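Local coordinates for precorrin-3 methylase (PDB 3NUT), which probably transfers a methyl group from S-adenosyl-L-methionine to a precorrin intermediate on the pathway to adenosylcobalamin, the coenzyme form of vitamin B12, at residues Leu123-Ala128 with Arg201-Pro206; Arg157-Ala160 with Ala165-Phe168. One frame throughout, in Å; residues are numbered along the deposited sequence.

Contact 1: residues Leu123-Ala128 with Arg201-Pro206; sequences LAAAAA and RAVTTP. With SAH (S-adenosyl-L-homocysteine), chain E.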
loop_
_atom_site.group_PDB
_atom_site.type_symbol
_atom_site.label_atom_id
_atom_site.label_comp_id
_atom_site.label_asym_id
_atom_site.label_seq_id
_atom_site.Cartn_x
_atom_site.Cartn_y
_atom_site.Cartn_z
ATOM N N LEU A 123 1.229 -4.118 3.837
ATOM C CA LEU A 123 0.443 -3.330 4.770
ATOM C C LEU A 123 -0.386 -4.237 5.650
ATOM O O LEU A 123 -0.681 -3.876 6.771
ATOM C CB LEU A 123 -0.450 -2.324 4.020
ATOM C CG LEU A 123 0.239 -1.141 3.303
ATOM C CD1 LEU A 123 -0.801 -0.154 2.831
ATOM C CD2 LEU A 123 1.234 -0.418 4.192
ATOM N N ALA A 124 -0.759 -5.415 5.147
ATOM C CA ALA A 124 -1.415 -6.370 6.005
ATOM C C ALA A 124 -0.420 -6.952 7.051
ATOM O O ALA A 124 -0.787 -7.137 8.215
ATOM C CB ALA A 124 -2.111 -7.447 5.223
ATOM N N ALA A 125 0.824 -7.196 6.644
ATOM C CA ALA A 125 1.881 -7.628 7.587
ATOM C C ALA A 125 2.308 -6.520 8.562
ATOM O O ALA A 125 2.374 -6.738 9.789
ATOM C CB ALA A 125 3.084 -8.156 6.833
ATOM N N ALA A 126 2.594 -5.338 8.022
ATOM C CA ALA A 126 2.739 -4.123 8.833
ATOM C C ALA A 126 1.655 -4.050 9.903
ATOM O O ALA A 126 1.951 -3.827 11.081
ATOM C CB ALA A 126 2.664 -2.891 7.954
ATOM N N ALA A 127 0.400 -4.242 9.501
ATOM C CA ALA A 127 -0.689 -4.230 10.477
ATOM C C ALA A 127 -0.487 -5.304 11.588
ATOM O O ALA A 127 -0.628 -5.011 12.759
ATOM C CB ALA A 127 -2.017 -4.407 9.796
ATOM N N ALA A 128 -0.140 -6.534 11.216
ATOM C CA ALA A 128 -0.031 -7.601 12.211
ATOM C C ALA A 128 1.139 -7.323 13.145
ATOM O O ALA A 128 1.087 -7.673 14.316
ATOM C CB ALA A 128 0.119 -8.943 11.550
ATOM N N ARG A 201 4.873 -14.381 7.614
ATOM C CA ARG A 201 4.549 -15.536 6.832
ATOM C C ARG A 201 3.054 -15.763 6.848
ATOM O O ARG A 201 2.438 -15.810 7.918
ATOM C CB ARG A 201 5.311 -16.753 7.409
ATOM C CG ARG A 201 4.891 -18.089 6.831
ATOM C CD ARG A 201 5.506 -19.282 7.592
ATOM N NE ARG A 201 4.617 -20.455 7.547
ATOM C CZ ARG A 201 4.385 -21.179 6.451
ATOM N NH1 ARG A 201 4.963 -20.860 5.287
ATOM N NH2 ARG A 201 3.574 -22.227 6.522
ATOM N N ALA A 202 2.485 -15.902 5.659
ATOM C CA ALA A 202 1.085 -16.325 5.498
ATOM C C ALA A 202 0.153 -15.398 6.251
ATOM O O ALA A 202 -0.735 -15.836 6.994
ATOM C CB ALA A 202 0.873 -17.798 5.958
ATOM N N VAL A 203 0.369 -14.106 6.041
ATOM C CA VAL A 203 -0.315 -13.081 6.814
ATOM C C VAL A 203 -1.822 -13.106 6.530
ATOM O O VAL A 203 -2.237 -13.164 5.380
ATOM C CB VAL A 203 0.308 -11.709 6.551
ATOM C CG1 VAL A 203 -0.477 -10.630 7.248
ATOM C CG2 VAL A 203 1.724 -11.711 7.056
ATOM N N THR A 204 -2.597 -13.106 7.616
ATOM C CA THR A 204 -4.077 -13.160 7.650
ATOM C C THR A 204 -4.644 -14.557 7.441
ATOM O O THR A 204 -5.858 -14.723 7.315
ATOM C CB THR A 204 -4.801 -12.181 6.659
ATOM O OG1 THR A 204 -4.816 -12.750 5.351
ATOM C CG2 THR A 204 -4.161 -10.805 6.638
ATOM N N THR A 205 -3.772 -15.554 7.362
ATOM C CA THR A 205 -4.233 -16.932 7.205
ATOM C C THR A 205 -4.058 -17.594 8.565
ATOM O O THR A 205 -3.471 -16.985 9.483
ATOM C CB THR A 205 -3.444 -17.742 6.168
ATOM O OG1 THR A 205 -2.251 -18.236 6.789
ATOM C CG2 THR A 205 -3.105 -16.923 4.922
ATOM N N PRO A 206 -4.573 -18.833 8.714
ATOM C CA PRO A 206 -4.455 -19.424 10.039
ATOM C C PRO A 206 -3.024 -19.884 10.328
ATOM O O PRO A 206 -2.690 -20.149 11.480
ATOM C CB PRO A 206 -5.452 -20.585 9.981
ATOM C CG PRO A 206 -6.460 -20.130 8.908
ATOM C CD PRO A 206 -5.528 -19.585 7.880
HETATM N N SAH E . -0.395 -8.101 -5.753
HETATM C CA SAH E . 0.228 -8.761 -4.564
HETATM C CB SAH E . 1.728 -9.002 -4.794
HETATM C CG SAH E . 1.966 -10.167 -5.757
HETATM S SD SAH E . 3.594 -10.868 -5.627
HETATM C C SAH E . 0.019 -7.816 -3.439
HETATM O O SAH E . -0.374 -6.707 -3.776
HETATM O OXT SAH E . 0.214 -8.075 -2.235
HETATM C "C5'" SAH E . 3.338 -12.198 -4.475
HETATM C "C4'" SAH E . 4.201 -12.016 -3.210
HETATM O "O4'" SAH E . 3.514 -11.157 -2.291
HETATM C "C3'" SAH E . 4.522 -13.284 -2.404
HETATM O "O3'" SAH E . 5.745 -13.931 -2.783
HETATM C "C2'" SAH E . 4.670 -12.765 -0.990
HETATM O "O2'" SAH E . 5.962 -12.162 -0.771
HETATM C "C1'" SAH E . 3.651 -11.643 -0.947
HETATM N N9 SAH E . 2.354 -12.100 -0.395
HETATM C C8 SAH E . 1.183 -12.215 -1.053
HETATM N N7 SAH E . 0.204 -12.649 -0.201
HETATM C C5 SAH E . 0.748 -12.817 1.031
HETATM C C6 SAH E . 0.293 -13.240 2.391
HETATM N N6 SAH E . -0.992 -13.601 2.644
HETATM N N1 SAH E . 1.202 -13.274 3.398
HETATM C C2 SAH E . 2.490 -12.927 3.187
HETATM N N3 SAH E . 2.963 -12.535 1.980
HETATM C C4 SAH E . 2.164 -12.462 0.885
#

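Contact 2: residues Arg157-Ala160 with Ala165-Phe168; sequences RHAA and AMAF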
loop_
_atom_site.group_PDB
_atom_site.type_symbol
_atom_site.label_atom_id
_atom_site.label_comp_id
_atom_site.label_asym_id
_atom_site.label_seq_id
_atom_site.Cartn_x
_atom_site.Cartn_y
_atom_site.Cartn_z
ATOM N N ARG A 157 20.582 -0.549 -2.510
ATOM C CA ARG A 157 21.529 0.422 -1.921
ATOM C C ARG A 157 20.966 1.830 -1.763
ATOM O O ARG A 157 21.247 2.500 -0.759
ATOM C CB ARG A 157 22.868 0.454 -2.682
ATOM C CG ARG A 157 23.565 -0.904 -2.736
ATOM C CD ARG A 157 24.964 -0.795 -3.340
ATOM N NE ARG A 157 25.634 -2.087 -3.293
ATOM C CZ ARG A 157 26.296 -2.544 -2.240
ATOM N NH1 ARG A 157 26.395 -1.798 -1.151
ATOM N NH2 ARG A 157 26.857 -3.746 -2.277
ATOM N N HIS A 158 20.165 2.279 -2.726
ATOM C CA HIS A 158 19.531 3.580 -2.578
ATOM C C HIS A 158 18.419 3.667 -1.512
ATOM O O HIS A 158 18.197 4.729 -0.918
ATOM C CB HIS A 158 19.050 4.077 -3.919
ATOM C CG HIS A 158 20.161 4.567 -4.780
ATOM N ND1 HIS A 158 20.747 5.800 -4.598
ATOM C CD2 HIS A 158 20.824 3.977 -5.801
ATOM C CE1 HIS A 158 21.715 5.957 -5.481
ATOM N NE2 HIS A 158 21.780 4.866 -6.225
ATOM N N ALA A 159 17.738 2.557 -1.260
ATOM C CA ALA A 159 16.694 2.526 -0.248
ATOM C C ALA A 159 17.411 2.531 1.105
ATOM O O ALA A 159 17.031 3.246 2.026
ATOM C CB ALA A 159 15.820 1.272 -0.416
ATOM N N ALA A 160 18.482 1.750 1.180
ATOM C CA ALA A 160 19.366 1.749 2.324
ATOM C C ALA A 160 19.878 3.146 2.633
ATOM O O ALA A 160 19.820 3.576 3.786
ATOM C CB ALA A 160 20.527 0.775 2.110
ATOM N N ALA A 165 12.410 2.668 5.031
ATOM C CA ALA A 165 12.026 1.351 5.493
ATOM C C ALA A 165 11.694 0.577 4.217
ATOM O O ALA A 165 11.486 1.189 3.161
ATOM C CB ALA A 165 10.817 1.428 6.465
ATOM N N MET A 166 11.685 -0.746 4.269
ATOM C CA MET A 166 11.426 -1.504 3.028
ATOM C C MET A 166 10.584 -2.754 3.191
ATOM O O MET A 166 10.591 -3.418 4.252
ATOM C CB MET A 166 12.718 -1.918 2.321
ATOM C CG MET A 166 13.969 -1.158 2.674
ATOM S SD MET A 166 15.352 -2.034 1.935
ATOM C CE MET A 166 16.729 -1.056 2.531
ATOM N N ALA A 167 9.904 -3.107 2.114
ATOM C CA ALA A 167 9.210 -4.364 2.057
ATOM C C ALA A 167 9.600 -5.159 0.820
ATOM O O ALA A 167 9.636 -4.633 -0.297
ATOM C CB ALA A 167 7.709 -4.146 2.106
ATOM N N PHE A 168 9.868 -6.442 1.028
ATOM C CA PHE A 168 10.277 -7.350 -0.048
ATOM C C PHE A 168 9.169 -8.301 -0.468
ATOM O O PHE A 168 8.684 -9.077 0.338
ATOM C CB PHE A 168 11.526 -8.156 0.365
ATOM C CG PHE A 168 12.726 -7.294 0.684
ATOM C CD1 PHE A 168 13.012 -6.159 -0.090
ATOM C CD2 PHE A 168 13.567 -7.613 1.753
ATOM C CE1 PHE A 168 14.113 -5.358 0.197
ATOM C CE2 PHE A 168 14.691 -6.815 2.048
ATOM C CZ PHE A 168 14.955 -5.686 1.277
#

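Contact 1: residues Leu123-Ala128 with Arg201-Pro206
Val203 lies between helix 121-129 and the adenine of S-adenosyl-L-homocysteine, in the type II beta turn Ala202-Thr205 that follows strand 196-201 in this tetrapyrrole methylase fold. Toward the helix only van der Waals contacts are made, and no hydrogen bond crosses. CG1 of Val203, anti to the backbone N (chi1 175°), lies over the helix backbone, 3.6 Å from Ala124 O and 3.7 Å from Ala125 N, while CG2 of Val203 meets CB of Ala125 at 3.8 Å. Alanines suit this face because their short side chains let the branched valine approach the helix backbone itself. CG2 of Thr204 adds a looser touch on CB of Ala124, which also packs on Pro18 of the ligand site.

Recognition of the ligand here falls to the backbone of Val203. Val203 N donates to SAH N1 over 2.9 Å, and Val203 O accepts from SAH N6 at 3.0 Å, both somewhat bent, so one residue reads the Watson-Crick edge of adenine and does so without a polar side chain.

Within the turn, Thr205 N and Thr205 OG1 both reach Ala202 O, from the same face of its carbonyl plane. Val203 O has a second donor besides SAH N6: Thr204 OG1, also bonded to Arg20 N, donates to it over 2.6 Å, in the carbonyl plane on a lone pair.

Contact 2: residues Arg157-Ala160 with Ala165-Phe168
Met166 reaches out from its strand and sets its terminal methyl against the backbone of the helix at Ala160. Its CB points toward the helix. The first torsion is far from staggered, with CG close to eclipsing the backbone N (chi1 -20°), and beyond CG the chain is fully extended, which brings CE to the helix although the CA atoms of Met166 and Ala159 are 7.4 Å apart. The reach ends with CE of Met166 3.6 Å from Ala160 N, a methyl laid on the helix surface. Ala159 and Ala160 receive it differently. The CB of Ala159 is aimed at the strand and lies alongside the end of the methionine, 3.9 Å from CE and 4.1 Å from SD of Met166. Ala160 turns its CB away, so what it offers is chiefly main chain, with its CB brushing Met166 CE at 4.2 Å. No hydrogen bond crosses between the segments, and all three touching residues are buried.

These residues join the helix and second strand of a beta-alpha-beta unit, in which helix 149-161 connects the parallel neighbours 137-141 and 165-169 and packs over the sheet they belong to. Methionine suits the interface because an unbranched, flexible chain can span the layer between strand and helix, whereas alanine on the helix keeps its backbone accessible. Cys138 on the first strand of the unit touches both Ala159 and Met166, and Leu187 of helix 179-190 also packs on Met166. From the same helical turn, the guanidinium of Arg157 makes salt bridges to Glu189 and Glu190, while His158 meets His158 of the second subunit, ND1 hydrogen-bonded to ND1, with the ring planes inclined at about 45°.

How the contacts relate
Along the chain, helix 121-129 comes first, then both segments of contact 2, and finally the turn at 201-206, so contact 2 falls wholly within the span that contact 1 bridges. Their centres are 20 Å apart; the nearest atoms are about 7 Å apart and do not touch. The same mixed sheet links them: strand 165-169 of contact 2 lies next to 227-231, which in turn lies next to 196-201, the strand leading into contact 1. Val228 of that middle strand touches Ala125, and Val231 touches Met166. Contact 1 borders the S-adenosyl-L-homocysteine pocket, whereas contact 2 joins a helix to the same sheet farther off, with the side chain of Met166 about 13 Å from the bound S-adenosyl-L-homocysteine.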